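Local coordinates for 14-3-3 protein (Cryptosporidium parvum, PDB 3EFZ), which probably binds phosphoserine-containing partner proteins, as 14-3-3 adaptors do in cell signalling, at residues S70-N73 against R74-I78. Numbering follows the deposited sequence.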
loop_
_atom_site.group_PDB
_atom_site.type_symbol
_atom_site.label_atom_id
_atom_site.label_comp_id
_atom_site.label_asym_id
_atom_site.label_seq_id
_atom_site.Cartn_x
_atom_site.Cartn_y
_atom_site.Cartn_z
ATOM N N SER B 70 -0.037 -6.012 7.257
ATOM C CA SER B 70 -0.474 -5.666 5.921
ATOM C C SER B 70 -1.510 -4.525 5.936
ATOM O O SER B 70 -1.473 -3.636 5.095
ATOM C CB SER B 70 -1.013 -6.896 5.204
ATOM O OG SER B 70 -1.773 -6.516 4.087
ATOM N N LEU B 71 -2.410 -4.544 6.912
ATOM C CA LEU B 71 -3.443 -3.514 7.014
ATOM C C LEU B 71 -2.919 -2.171 7.537
ATOM O O LEU B 71 -3.429 -1.115 7.166
ATOM C CB LEU B 71 -4.578 -3.991 7.902
ATOM C CG LEU B 71 -5.750 -4.734 7.270
ATOM C CD1 LEU B 71 -6.842 -4.868 8.306
ATOM C CD2 LEU B 71 -6.267 -4.040 5.985
ATOM N N ARG B 72 -1.924 -2.228 8.417
ATOM C CA ARG B 72 -1.251 -1.029 8.944
ATOM C C ARG B 72 -0.616 -0.302 7.756
ATOM O O ARG B 72 -0.673 0.916 7.648
ATOM C CB ARG B 72 -0.132 -1.462 9.899
ATOM C CG ARG B 72 0.346 -0.469 10.933
ATOM C CD ARG B 72 1.128 0.772 10.496
ATOM N NE ARG B 72 1.954 0.613 9.310
ATOM C CZ ARG B 72 2.925 1.458 8.947
ATOM N NH1 ARG B 72 3.229 2.503 9.710
ATOM N NH2 ARG B 72 3.616 1.242 7.824
ATOM N N ASN B 73 -0.001 -1.093 6.881
ATOM C CA ASN B 73 0.765 -0.582 5.748
ATOM C C ASN B 73 -0.201 -0.026 4.715
ATOM O O ASN B 73 -0.021 1.091 4.232
ATOM C CB ASN B 73 1.670 -1.656 5.154
ATOM C CG ASN B 73 2.863 -2.014 6.052
ATOM O OD1 ASN B 73 3.222 -1.296 6.993
ATOM N ND2 ASN B 73 3.499 -3.131 5.734
ATOM N N ARG B 74 -1.246 -0.781 4.406
ATOM C CA ARG B 74 -2.333 -0.261 3.580
ATOM C C ARG B 74 -2.871 1.104 4.036
ATOM O O ARG B 74 -3.061 1.999 3.221
ATOM C CB ARG B 74 -3.478 -1.274 3.519
ATOM C CG ARG B 74 -4.868 -0.690 3.199
ATOM C CD ARG B 74 -5.777 -1.757 2.580
ATOM N NE ARG B 74 -7.189 -1.354 2.550
ATOM C CZ ARG B 74 -7.816 -0.810 1.510
ATOM N NH1 ARG B 74 -9.107 -0.500 1.628
ATOM N NH2 ARG B 74 -7.176 -0.591 0.351
ATOM N N VAL B 75 -3.175 1.210 5.324
ATOM C CA VAL B 75 -3.762 2.427 5.929
ATOM C C VAL B 75 -2.806 3.637 5.831
ATOM O O VAL B 75 -3.230 4.767 5.623
ATOM C CB VAL B 75 -4.174 2.159 7.422
ATOM C CG1 VAL B 75 -4.225 3.432 8.218
ATOM C CG2 VAL B 75 -5.503 1.476 7.492
ATOM N N THR B 76 -1.519 3.366 5.988
ATOM C CA THR B 76 -0.451 4.344 5.750
ATOM C C THR B 76 -0.430 4.755 4.269
ATOM O O THR B 76 -0.307 5.949 3.953
ATOM C CB THR B 76 0.906 3.773 6.191
ATOM O OG1 THR B 76 0.795 3.326 7.547
ATOM C CG2 THR B 76 2.002 4.828 6.151
ATOM N N SER B 77 -0.577 3.784 3.368
ATOM C CA SER B 77 -0.648 4.118 1.952
ATOM C C SER B 77 -1.921 4.885 1.591
ATOM O O SER B 77 -1.853 5.765 0.765
ATOM C CB SER B 77 -0.461 2.904 1.042
ATOM O OG SER B 77 0.841 2.335 1.218
ATOM N N ILE B 78 -3.065 4.549 2.191
ATOM C CA ILE B 78 -4.314 5.290 1.937
ATOM C C ILE B 78 -4.119 6.738 2.404
ATOM O O ILE B 78 -4.415 7.682 1.677
ATOM C CB ILE B 78 -5.545 4.619 2.596
ATOM C CG1 ILE B 78 -5.784 3.219 2.008
ATOM C CG2 ILE B 78 -6.784 5.458 2.393
ATOM C CD1 ILE B 78 -6.695 2.354 2.860
#
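Thr76 sits one turn beyond Arg72, and its hydroxyl does two jobs there. OG1 donates to the carbonyl oxygen Arg72 O at 2.8 Å, while Thr76 N reaches the same oxygen from the opposite face of the carbonyl plane at 3.1 Å, so one acceptor is gripped twice. The torsion that sets OG1 beside its own backbone N and anti to the carbonyl carbon (chi1 -53°) folds the hydroxyl back along the helix. The hydroxyl oxygen Thr76 OG1 also lies over the centre of the Arg72 guanidinium, 3.2 Å from Arg72 CZ; NE and NH1 come near OG1, but at angles too poor for a hydrogen bond. The arginine chain, bent at chi2 and chi3, doubles back to get there, and Asn73 holds the plane from its edge: Arg72 NH2 donates to Asn73 OD1 at 2.7 Å, with a weak bond from NE beside it.

All this lies on helix 63-81 of the all-helical 14-3-3 fold, buried against helices 32-54 and 138-158, and the side chain of Arg79, a predicted phosphoserine contact farther along, is about 5 Å from that of Thr76.

The Arg74 side is looser and partly exposed. Leu71 and Arg74 run alongside each other, pointing the same way, and meet merely as Leu71 CD2 against Arg74 CD at 4.1 Å. Extended from CG to NE, Arg74 carries its guanidinium away from the 70-73 turn to form a salt bridge with Glu120 of its own chain, and Ile78 CD1 lies 3.6 Å above the centre of one guanidinium face. Asn73 and Ser77, both buried, face the second subunit: Asn73 ND2 hydrogen-bonds to Asp123 of that chain, Ser77 OG to Glu120 of the second subunit and to Tyr45 of its own chain.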